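Local coordinates for protein prolyl-tRNA synthetase (Giardia lamblia ATCC 50803, PDB 3IAL) that probably catalyses the ATP-dependent attachment of L-proline to tRNA(Pro), releasing AMP and diphosphate, and binds the prolyl-adenylate intermediate, at residues 143-154 against 166-176; 196-204 against 277-285. All coordinates share one frame; numbering follows the deposited sequence.

Contact 1. Residues 143-154 against 166-176; sequences LKIHQTCTIFRH and REIHWNEAHCC. With PR8 (5'-O-[(R)-hydroxy{[(2S)-pyrrolidin-2-ylcarbonyl]oxy}phosphoryl]adenosine), chain H.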
loop_
_atom_site.group_PDB
_atom_site.type_symbol
_atom_site.label_atom_id
_atom_site.label_comp_id
_atom_site.label_asym_id
_atom_site.label_seq_id
_atom_site.Cartn_x
_atom_site.Cartn_y
_atom_site.Cartn_z
ATOM N N LEU B 143 1.001 -13.422 18.282
ATOM C CA LEU B 143 0.651 -12.092 17.827
ATOM C C LEU B 143 1.597 -11.829 16.663
ATOM O O LEU B 143 2.813 -11.733 16.852
ATOM C CB LEU B 143 0.831 -11.078 18.971
ATOM C CG LEU B 143 0.501 -9.605 18.709
ATOM C CD1 LEU B 143 -0.673 -9.432 17.753
ATOM C CD2 LEU B 143 0.235 -8.873 20.028
ATOM N N LYS B 144 1.034 -11.784 15.459
ATOM C CA LYS B 144 1.809 -11.736 14.221
ATOM C C LYS B 144 1.354 -10.566 13.369
ATOM O O LYS B 144 0.209 -10.530 12.917
ATOM C CB LYS B 144 1.625 -13.041 13.435
ATOM C CG LYS B 144 1.904 -14.316 14.230
ATOM C CD LYS B 144 2.029 -15.526 13.314
ATOM C CE LYS B 144 2.149 -16.817 14.091
ATOM N NZ LYS B 144 2.361 -17.994 13.209
ATOM N N ILE B 145 2.249 -9.607 13.143
ATOM C CA ILE B 145 1.913 -8.451 12.336
ATOM C C ILE B 145 2.988 -8.148 11.300
ATOM O O ILE B 145 4.059 -8.729 11.317
ATOM C CB ILE B 145 1.606 -7.211 13.217
ATOM C CG1 ILE B 145 2.756 -6.877 14.176
ATOM C CG2 ILE B 145 0.309 -7.443 14.033
ATOM C CD1 ILE B 145 3.929 -6.179 13.558
ATOM N N HIS B 146 2.670 -7.255 10.372
ATOM C CA HIS B 146 3.644 -6.760 9.419
ATOM C C HIS B 146 3.162 -5.431 8.876
ATOM O O HIS B 146 1.973 -5.132 8.947
ATOM C CB HIS B 146 3.855 -7.756 8.275
ATOM C CG HIS B 146 2.676 -7.895 7.376
ATOM N ND1 HIS B 146 2.549 -7.182 6.202
ATOM C CD2 HIS B 146 1.558 -8.646 7.486
ATOM C CE1 HIS B 146 1.405 -7.500 5.623
ATOM N NE2 HIS B 146 0.780 -8.378 6.385
ATOM N N GLN B 147 4.089 -4.640 8.348
ATOM C CA GLN B 147 3.753 -3.372 7.723
ATOM C C GLN B 147 4.645 -3.095 6.523
ATOM O O GLN B 147 5.813 -3.464 6.502
ATOM C CB GLN B 147 3.851 -2.224 8.716
ATOM C CG GLN B 147 5.246 -1.943 9.242
ATOM C CD GLN B 147 5.248 -0.806 10.240
ATOM O OE1 GLN B 147 4.185 -0.325 10.639
ATOM N NE2 GLN B 147 6.443 -0.375 10.660
ATOM N N THR B 148 4.058 -2.449 5.527
ATOM C CA THR B 148 4.759 -2.016 4.336
ATOM C C THR B 148 4.869 -0.524 4.499
ATOM O O THR B 148 3.862 0.151 4.686
ATOM C CB THR B 148 3.950 -2.331 3.075
ATOM O OG1 THR B 148 3.870 -3.750 2.922
ATOM C CG2 THR B 148 4.589 -1.691 1.839
ATOM N N CYS B 149 6.088 -0.015 4.457
ATOM C CA CYS B 149 6.327 1.394 4.747
ATOM C C CYS B 149 7.745 1.735 4.322
ATOM O O CYS B 149 8.433 0.907 3.725
ATOM C CB CYS B 149 6.147 1.677 6.246
ATOM S SG CYS B 149 7.419 0.901 7.321
ATOM N N THR B 150 8.184 2.947 4.640
ATOM C CA THR B 150 9.571 3.313 4.426
ATOM C C THR B 150 10.262 3.455 5.776
ATOM O O THR B 150 9.620 3.797 6.786
ATOM C CB THR B 150 9.722 4.578 3.552
ATOM O OG1 THR B 150 9.409 5.762 4.299
ATOM C CG2 THR B 150 8.822 4.485 2.332
ATOM N N ILE B 151 11.555 3.131 5.787
ATOM C CA ILE B 151 12.435 3.362 6.931
ATOM C C ILE B 151 13.540 4.313 6.477
ATOM O O ILE B 151 13.659 4.597 5.273
ATOM C CB ILE B 151 13.037 2.047 7.481
ATOM C CG1 ILE B 151 13.664 1.210 6.355
ATOM C CG2 ILE B 151 11.964 1.241 8.225
ATOM C CD1 ILE B 151 14.692 0.178 6.857
ATOM N N PHE B 152 14.338 4.798 7.429
ATOM C CA PHE B 152 15.311 5.867 7.169
ATOM C C PHE B 152 16.693 5.549 7.754
ATOM O O PHE B 152 16.809 5.236 8.934
ATOM C CB PHE B 152 14.793 7.194 7.740
ATOM C CG PHE B 152 13.477 7.639 7.147
ATOM C CD1 PHE B 152 13.445 8.550 6.095
ATOM C CD2 PHE B 152 12.278 7.147 7.638
ATOM C CE1 PHE B 152 12.241 8.961 5.546
ATOM C CE2 PHE B 152 11.052 7.554 7.088
ATOM C CZ PHE B 152 11.036 8.459 6.043
ATOM N N ARG B 153 17.731 5.627 6.918
ATOM C CA ARG B 153 19.107 5.336 7.328
ATOM C C ARG B 153 20.037 6.455 6.871
ATOM O O ARG B 153 20.369 6.548 5.688
ATOM C CB ARG B 153 19.587 4.014 6.718
ATOM C CG ARG B 153 18.711 2.803 6.985
ATOM C CD ARG B 153 19.070 2.099 8.257
ATOM N NE ARG B 153 18.148 0.996 8.540
ATOM C CZ ARG B 153 18.364 -0.295 8.285
ATOM N NH1 ARG B 153 19.492 -0.719 7.726
ATOM N NH2 ARG B 153 17.430 -1.184 8.607
ATOM N N HIS B 154 20.472 7.289 7.810
ATOM C CA HIS B 154 21.298 8.458 7.496
ATOM C C HIS B 154 22.702 8.143 6.990
ATOM O O HIS B 154 23.184 8.814 6.079
ATOM C CB HIS B 154 21.430 9.377 8.712
ATOM C CG HIS B 154 22.557 10.351 8.604
ATOM N ND1 HIS B 154 22.521 11.439 7.759
ATOM C CD2 HIS B 154 23.761 10.395 9.222
ATOM C CE1 HIS B 154 23.653 12.113 7.863
ATOM N NE2 HIS B 154 24.420 11.504 8.749
ATOM N N ARG B 166 18.812 6.070 1.382
ATOM C CA ARG B 166 18.659 6.619 2.724
ATOM C C ARG B 166 17.199 6.608 3.184
ATOM O O ARG B 166 16.944 6.579 4.384
ATOM C CB ARG B 166 19.272 8.011 2.814
ATOM C CG ARG B 166 20.802 7.967 2.806
ATOM C CD ARG B 166 21.420 9.339 2.678
ATOM N NE ARG B 166 21.368 10.104 3.916
ATOM C CZ ARG B 166 21.240 11.435 3.998
ATOM N NH1 ARG B 166 21.104 12.199 2.916
ATOM N NH2 ARG B 166 21.223 12.009 5.188
ATOM N N GLU B 167 16.258 6.636 2.239
ATOM C CA GLU B 167 14.866 6.259 2.525
ATOM C C GLU B 167 14.541 4.980 1.768
ATOM O O GLU B 167 14.611 4.932 0.552
ATOM C CB GLU B 167 13.874 7.365 2.163
ATOM C CG GLU B 167 12.422 6.918 2.273
ATOM C CD GLU B 167 11.432 8.069 2.368
ATOM O OE1 GLU B 167 11.816 9.221 2.099
ATOM O OE2 GLU B 167 10.258 7.813 2.720
ATOM N N ILE B 168 14.165 3.949 2.513
ATOM C CA ILE B 168 14.054 2.610 1.983
ATOM C C ILE B 168 12.620 2.106 2.098
ATOM O O ILE B 168 12.096 1.962 3.198
ATOM C CB ILE B 168 14.973 1.649 2.763
ATOM C CG1 ILE B 168 16.382 2.235 2.915
ATOM C CG2 ILE B 168 15.017 0.266 2.076
ATOM C CD1 ILE B 168 17.115 1.709 4.150
ATOM N N HIS B 169 12.000 1.808 0.956
ATOM C CA HIS B 169 10.674 1.206 0.942
ATOM C C HIS B 169 10.846 -0.272 1.271
ATOM O O HIS B 169 11.733 -0.943 0.721
ATOM C CB HIS B 169 10.014 1.414 -0.421
ATOM C CG HIS B 169 8.552 1.104 -0.443
ATOM N ND1 HIS B 169 8.043 -0.052 -1.002
ATOM C CD2 HIS B 169 7.489 1.796 0.031
ATOM C CE1 HIS B 169 6.729 -0.056 -0.867
ATOM N NE2 HIS B 169 6.366 1.051 -0.244
ATOM N N TRP B 170 10.038 -0.778 2.198
ATOM C CA TRP B 170 10.196 -2.160 2.633
ATOM C C TRP B 170 8.948 -2.731 3.279
ATOM O O TRP B 170 7.974 -2.019 3.487
ATOM C CB TRP B 170 11.420 -2.281 3.564
ATOM C CG TRP B 170 11.221 -2.070 5.062
ATOM C CD1 TRP B 170 10.179 -1.459 5.700
ATOM C CD2 TRP B 170 12.155 -2.434 6.087
ATOM N NE1 TRP B 170 10.395 -1.451 7.055
ATOM C CE2 TRP B 170 11.605 -2.038 7.316
ATOM C CE3 TRP B 170 13.406 -3.063 6.078
ATOM C CZ2 TRP B 170 12.249 -2.267 8.529
ATOM C CZ3 TRP B 170 14.046 -3.295 7.285
ATOM C CH2 TRP B 170 13.465 -2.895 8.491
ATOM N N ASN B 171 9.001 -4.022 3.593
ATOM C CA ASN B 171 8.033 -4.645 4.479
ATOM C C ASN B 171 8.771 -5.320 5.623
ATOM O O ASN B 171 9.783 -6.004 5.403
ATOM C CB ASN B 171 7.151 -5.635 3.714
ATOM C CG ASN B 171 6.171 -6.390 4.619
ATOM O OD1 ASN B 171 6.566 -7.288 5.354
ATOM N ND2 ASN B 171 4.886 -6.048 4.532
ATOM N N GLU B 172 8.274 -5.092 6.839
ATOM C CA GLU B 172 8.797 -5.730 8.046
ATOM C C GLU B 172 7.681 -6.456 8.794
ATOM O O GLU B 172 6.634 -5.876 9.080
ATOM C CB GLU B 172 9.475 -4.706 8.971
ATOM C CG GLU B 172 8.592 -3.563 9.477
ATOM C CD GLU B 172 9.379 -2.520 10.266
ATOM O OE1 GLU B 172 9.216 -1.303 10.008
ATOM O OE2 GLU B 172 10.162 -2.920 11.154
ATOM N N ALA B 173 7.914 -7.738 9.063
ATOM C CA ALA B 173 7.034 -8.583 9.854
ATOM C C ALA B 173 7.658 -8.781 11.232
ATOM O O ALA B 173 8.874 -8.938 11.332
ATOM C CB ALA B 173 6.870 -9.930 9.173
ATOM N N HIS B 174 6.824 -8.779 12.275
ATOM C CA HIS B 174 7.257 -8.968 13.668
ATOM C C HIS B 174 6.232 -9.864 14.365
ATOM O O HIS B 174 5.024 -9.564 14.347
ATOM C CB HIS B 174 7.325 -7.631 14.420
ATOM C CG HIS B 174 8.315 -6.657 13.860
ATOM N ND1 HIS B 174 9.570 -6.469 14.404
ATOM C CD2 HIS B 174 8.228 -5.801 12.810
ATOM C CE1 HIS B 174 10.215 -5.549 13.706
ATOM N NE2 HIS B 174 9.426 -5.129 12.730
ATOM N N CYS B 175 6.700 -10.963 14.960
ATOM C CA CYS B 175 5.813 -11.902 15.631
ATOM C C CYS B 175 6.277 -12.198 17.036
ATOM O O CYS B 175 7.476 -12.282 17.305
ATOM C CB CYS B 175 5.712 -13.211 14.860
ATOM S SG CYS B 175 5.124 -13.033 13.171
ATOM N N CYS B 176 5.299 -12.369 17.916
ATOM C CA CYS B 176 5.516 -12.649 19.313
ATOM C C CYS B 176 4.994 -14.058 19.595
ATOM O O CYS B 176 3.854 -14.387 19.244
ATOM C CB CYS B 176 4.766 -11.612 20.136
ATOM S SG CYS B 176 5.106 -11.617 21.881
HETATM C C PR8 H . 15.840 -6.054 9.732
HETATM N N PR8 H . 14.097 -5.343 11.246
HETATM O O PR8 H . 16.019 -4.846 9.568
HETATM P P PR8 H . 17.607 -6.515 8.046
HETATM N N1 PR8 H . 18.751 0.074 1.000
HETATM C C2 PR8 H . 17.890 -0.820 0.530
HETATM N N3 PR8 H . 17.559 -1.917 1.216
HETATM C C4 PR8 H . 18.087 -2.165 2.414
HETATM C C5 PR8 H . 19.001 -1.255 2.935
HETATM C C6 PR8 H . 19.327 -0.116 2.203
HETATM N N6 PR8 H . 20.194 0.771 2.693
HETATM N N7 PR8 H . 19.383 -1.711 4.121
HETATM C C8 PR8 H . 18.743 -2.861 4.345
HETATM N N9 PR8 H . 17.953 -3.151 3.302
HETATM C CA PR8 H . 14.730 -6.538 10.664
HETATM C CB PR8 H . 13.668 -7.245 9.839
HETATM C CD PR8 H . 12.655 -5.483 11.074
HETATM C CG PR8 H . 12.530 -6.220 9.734
HETATM C "C1'" PR8 H . 17.087 -4.369 3.200
HETATM O O10 PR8 H . 16.574 -7.050 9.165
HETATM O O1P PR8 H . 18.768 -5.787 8.618
HETATM C "C2'" PR8 H . 17.910 -5.673 3.066
HETATM O "O2'" PR8 H . 17.283 -6.554 2.121
HETATM O O2P PR8 H . 18.095 -7.834 7.269
HETATM C "C3'" PR8 H . 17.767 -6.301 4.433
HETATM O "O3'" PR8 H . 17.955 -7.716 4.352
HETATM C "C4'" PR8 H . 16.302 -5.974 4.650
HETATM O "O4'" PR8 H . 16.297 -4.547 4.419
HETATM C "C5'" PR8 H . 15.915 -6.344 6.066
HETATM O "O5'" PR8 H . 16.740 -5.664 6.991
#
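Ile151 presses its CD1 methyl onto the indole of Trp170, a CH-pi contact in which CD1 lies 3.4 Å from the centroid of the six-membered ring and only 7° off its normal. The same isoleucine adds its CG2 branch, 3.3 Å from Trp170 NE1. Because CG1 stands between the backbone N and the carbonyl carbon (chi1 50°) and the chain then runs out straight, both methyls can reach the ring. Glu172 CB lies over the opposite face, so the indole is held flat between the two strands' side chains, with its outer edge turned to the prolyl-adenylate: Trp170 CH2 is 3.4 Å from the ligand's carbonyl O. Beside it, Ile168 lays CG2 3.4 Å from adenine C2. Strands 143-152 and 167-177, paired antiparallel and joined by a loop, are the motif 2 hairpin of class II aminoacyl-tRNA synthetases; the Phe152-Arg153 pair suits its consensus. Next to the ligand's pyrrolidine, Glu172 OE1 accepts a bond from Gln147 NE2 at 3.0 Å, arriving from above the carboxylate plane, and another from Ser123, while OE2 accepts from His174 NE2. Gln147 OE1 in turn accepts from the backbone N of Phe79. Several donors thus fix the carboxylate. At the loop end, Arg166 bends at chi3 (76°) and returns its guanidinium to the other strand's exit, where NH2 meets His154 ND1 at 2.9 Å. Its NH1 is engaged by Lys45 O. On the far side of the sheet, Thr150 OG1 gives a 2.7 Å bond to Glu167 OE2, an oxygen also bonded to Thr81 of the second subunit.

Contact 2. Residues 196-204 against 277-285; sequences TIFSDELCF and VLACALSIH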
loop_
_atom_site.group_PDB
_atom_site.type_symbol
_atom_site.label_atom_id
_atom_site.label_comp_id
_atom_site.label_asym_id
_atom_site.label_seq_id
_atom_site.Cartn_x
_atom_site.Cartn_y
_atom_site.Cartn_z
ATOM N N THR B 196 8.422 -18.197 -2.377
ATOM C CA THR B 196 7.319 -17.815 -3.254
ATOM C C THR B 196 7.595 -16.516 -4.010
ATOM O O THR B 196 7.359 -16.430 -5.217
ATOM C CB THR B 196 6.005 -17.628 -2.464
ATOM O OG1 THR B 196 5.675 -18.851 -1.797
ATOM C CG2 THR B 196 4.871 -17.231 -3.400
ATOM N N ILE B 197 8.068 -15.497 -3.303
ATOM C CA ILE B 197 8.300 -14.196 -3.939
ATOM C C ILE B 197 9.483 -14.267 -4.884
ATOM O O ILE B 197 9.371 -13.926 -6.062
ATOM C CB ILE B 197 8.576 -13.078 -2.912
ATOM C CG1 ILE B 197 7.371 -12.854 -2.004
ATOM C CG2 ILE B 197 8.925 -11.772 -3.621
ATOM C CD1 ILE B 197 7.718 -12.087 -0.715
ATOM N N PHE B 198 10.620 -14.711 -4.357
ATOM C CA PHE B 198 11.897 -14.655 -5.079
ATOM C C PHE B 198 11.920 -15.634 -6.259
ATOM O O PHE B 198 12.296 -15.265 -7.374
ATOM C CB PHE B 198 13.058 -15.017 -4.151
ATOM C CG PHE B 198 13.411 -13.964 -3.110
ATOM C CD1 PHE B 198 12.497 -13.013 -2.670
ATOM C CD2 PHE B 198 14.682 -13.979 -2.534
ATOM C CE1 PHE B 198 12.853 -12.077 -1.685
ATOM C CE2 PHE B 198 15.047 -13.046 -1.564
ATOM C CZ PHE B 198 14.128 -12.096 -1.135
ATOM N N SER B 199 11.541 -16.887 -5.998
ATOM C CA SER B 199 11.713 -17.982 -6.966
ATOM C C SER B 199 10.464 -18.295 -7.801
ATOM O O SER B 199 10.524 -18.258 -9.026
ATOM C CB SER B 199 12.206 -19.245 -6.255
ATOM O OG SER B 199 13.523 -19.047 -5.755
ATOM N N ASP B 200 9.341 -18.594 -7.155
ATOM C CA ASP B 200 8.122 -18.941 -7.897
ATOM C C ASP B 200 7.646 -17.777 -8.766
ATOM O O ASP B 200 7.188 -17.989 -9.891
ATOM C CB ASP B 200 6.979 -19.360 -6.964
ATOM C CG ASP B 200 7.286 -20.615 -6.156
ATOM O OD1 ASP B 200 8.326 -21.272 -6.371
ATOM O OD2 ASP B 200 6.462 -20.953 -5.290
ATOM N N GLU B 201 7.755 -16.554 -8.246
ATOM C CA GLU B 201 7.220 -15.377 -8.936
ATOM C C GLU B 201 8.277 -14.533 -9.666
ATOM O O GLU B 201 8.089 -14.205 -10.839
ATOM C CB GLU B 201 6.396 -14.527 -7.966
ATOM C CG GLU B 201 5.135 -15.257 -7.453
ATOM C CD GLU B 201 4.089 -15.503 -8.542
ATOM O OE1 GLU B 201 3.765 -14.568 -9.296
ATOM O OE2 GLU B 201 3.579 -16.634 -8.632
ATOM N N LEU B 202 9.387 -14.205 -9.006
ATOM C CA LEU B 202 10.427 -13.379 -9.640
ATOM C C LEU B 202 11.527 -14.183 -10.307
ATOM O O LEU B 202 12.465 -13.606 -10.845
ATOM C CB LEU B 202 11.032 -12.383 -8.645
ATOM C CG LEU B 202 10.025 -11.386 -8.082
ATOM C CD1 LEU B 202 10.706 -10.536 -7.011
ATOM C CD2 LEU B 202 9.405 -10.524 -9.192
ATOM N N CYS B 203 11.403 -15.508 -10.285
ATOM C CA CYS B 203 12.280 -16.396 -11.051
ATOM C C CYS B 203 13.778 -16.254 -10.795
ATOM O O CYS B 203 14.572 -16.426 -11.719
ATOM C CB CYS B 203 12.016 -16.218 -12.549
ATOM S SG CYS B 203 10.311 -16.467 -13.012
ATOM N N PHE B 204 14.173 -15.947 -9.560
ATOM C CA PHE B 204 15.600 -15.963 -9.194
ATOM C C PHE B 204 15.848 -16.677 -7.861
ATOM O O PHE B 204 14.914 -17.047 -7.155
ATOM C CB PHE B 204 16.210 -14.548 -9.215
ATOM C CG PHE B 204 15.793 -13.673 -8.059
ATOM C CD1 PHE B 204 16.474 -13.723 -6.852
ATOM C CD2 PHE B 204 14.728 -12.785 -8.189
ATOM C CE1 PHE B 204 16.097 -12.910 -5.782
ATOM C CE2 PHE B 204 14.339 -11.972 -7.119
ATOM C CZ PHE B 204 15.025 -12.033 -5.921
ATOM N N VAL B 277 14.840 -6.581 -3.435
ATOM C CA VAL B 277 14.204 -7.705 -4.134
ATOM C C VAL B 277 13.979 -7.328 -5.606
ATOM O O VAL B 277 14.324 -8.098 -6.512
ATOM C CB VAL B 277 12.863 -8.106 -3.489
ATOM C CG1 VAL B 277 12.243 -9.302 -4.216
ATOM C CG2 VAL B 277 13.041 -8.425 -2.005
ATOM N N LEU B 278 13.423 -6.132 -5.827
ATOM C CA LEU B 278 13.239 -5.590 -7.172
ATOM C C LEU B 278 14.593 -5.420 -7.866
ATOM O O LEU B 278 14.751 -5.812 -9.018
ATOM C CB LEU B 278 12.482 -4.258 -7.124
ATOM C CG LEU B 278 12.171 -3.556 -8.451
ATOM C CD1 LEU B 278 11.304 -4.441 -9.336
ATOM C CD2 LEU B 278 11.498 -2.195 -8.214
ATOM N N ALA B 279 15.570 -4.863 -7.160
ATOM C CA ALA B 279 16.928 -4.748 -7.696
ATOM C C ALA B 279 17.415 -6.090 -8.264
ATOM O O ALA B 279 17.931 -6.136 -9.383
ATOM C CB ALA B 279 17.888 -4.243 -6.638
ATOM N N CYS B 280 17.233 -7.167 -7.499
ATOM C CA CYS B 280 17.660 -8.514 -7.918
ATOM C C CYS B 280 16.958 -8.986 -9.195
ATOM O O CYS B 280 17.610 -9.359 -10.161
ATOM C CB CYS B 280 17.417 -9.539 -6.807
ATOM S SG CYS B 280 18.543 -9.413 -5.405
ATOM N N ALA B 281 15.631 -8.951 -9.185
ATOM C CA ALA B 281 14.818 -9.387 -10.324
ATOM C C ALA B 281 15.175 -8.640 -11.604
ATOM O O ALA B 281 15.257 -9.243 -12.673
ATOM C CB ALA B 281 13.354 -9.201 -10.019
ATOM N N LEU B 282 15.385 -7.329 -11.500
ATOM C CA LEU B 282 15.694 -6.530 -12.688
ATOM C C LEU B 282 17.100 -6.846 -13.182
ATOM O O LEU B 282 17.325 -6.988 -14.382
ATOM C CB LEU B 282 15.559 -5.035 -12.408
ATOM C CG LEU B 282 14.175 -4.513 -11.979
ATOM C CD1 LEU B 282 14.247 -3.010 -11.849
ATOM C CD2 LEU B 282 13.042 -4.914 -12.922
ATOM N N SER B 283 18.029 -6.974 -12.241
ATOM C CA SER B 283 19.449 -7.064 -12.554
ATOM C C SER B 283 19.816 -8.419 -13.144
ATOM O O SER B 283 20.599 -8.503 -14.097
ATOM C CB SER B 283 20.282 -6.797 -11.297
ATOM O OG SER B 283 20.143 -5.446 -10.856
ATOM N N ILE B 284 19.240 -9.470 -12.570
ATOM C CA ILE B 284 19.566 -10.834 -12.947
ATOM C C ILE B 284 18.980 -11.205 -14.311
ATOM O O ILE B 284 19.644 -11.862 -15.114
ATOM C CB ILE B 284 19.092 -11.830 -11.884
ATOM C CG1 ILE B 284 19.890 -11.621 -10.589
ATOM C CG2 ILE B 284 19.251 -13.260 -12.400
ATOM C CD1 ILE B 284 19.423 -12.446 -9.407
ATOM N N HIS B 285 17.752 -10.767 -14.570
ATOM C CA HIS B 285 17.066 -11.088 -15.819
ATOM C C HIS B 285 17.396 -10.134 -16.960
ATOM O O HIS B 285 17.201 -10.482 -18.108
ATOM C CB HIS B 285 15.550 -11.103 -15.600
ATOM C CG HIS B 285 15.111 -12.103 -14.581
ATOM N ND1 HIS B 285 15.480 -13.431 -14.647
ATOM C CD2 HIS B 285 14.333 -11.980 -13.481
ATOM C CE1 HIS B 285 14.949 -14.079 -13.631
ATOM N NE2 HIS B 285 14.255 -13.222 -12.904
#
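Val277 and Leu202 meet at the apolar centre, where Val277 CG1 is 3.4 Å from Leu202 CD1, closer than methyls usually pack. Val277 presents both branches: with CG1 anti to the backbone N (chi1 -179°), CG1 serves Leu202 while CG2 rests 3.7 Å from Phe198 CE1. The Phe204 ring lies between the end of helix 180-201 and helix 276-285. Phe198 O lies over one of its faces and Cys280 CB over the other, the latter a CH-pi contact 3.9 Å from the Phe204 centroid and 23° off the normal; Cys280 SG stands obliquely to the same ring. Ala281 CB approaches Phe204 CE2, while Ile284 CD1 meets Phe204 CB at 3.8 Å, the two side chains crossing at about a right angle. Val228 of strand 222-229 packs against Phe204, Cys280 and Ile284 alike.

Further out the contact turns polar. Helix 180-201 finishes in a wide pi-type turn, and Cys203 then takes a positive phi, which swings the chain round toward Phe204. The carbonyl of Leu202 at this exit receives His285 NE2 at 2.8 Å along a fairly straight path (163°), the oxygen lying in the imidazole plane. His285 CE1 also comes to 3.1 Å from Cys203 O, which lies at the ring edge. One donor side chain from the end of the second helix thus satisfies a buried carbonyl at the end of the first. Helix 276-285 directly follows strand 263-274, and this strand-helix unit is characteristic of motif 3 in the class II synthetase catalytic core, here packed against the end of helix 180-201.

Overall arrangement
Both contacts belong to the class II catalytic core and follow one another along the chain, since strand 167-177 of contact 1 leads into helix 180-201 of contact 2. Their centres lie 20 Å apart, with nearest atoms about 8 Å apart, so they do not touch directly. Contact 1 forms part of the prolyl-adenylate pocket itself; contact 2 lies outside the pocket lining described for contact 1, with the Val277 side chain about 6 Å from the ligand. Strand 263-274 connects the two, pairing with strand 167-177 and running on to helix 276-285. Helix 52-71 packs against side chains of both contacts. The second subunit reaches contact 1 but not contact 2.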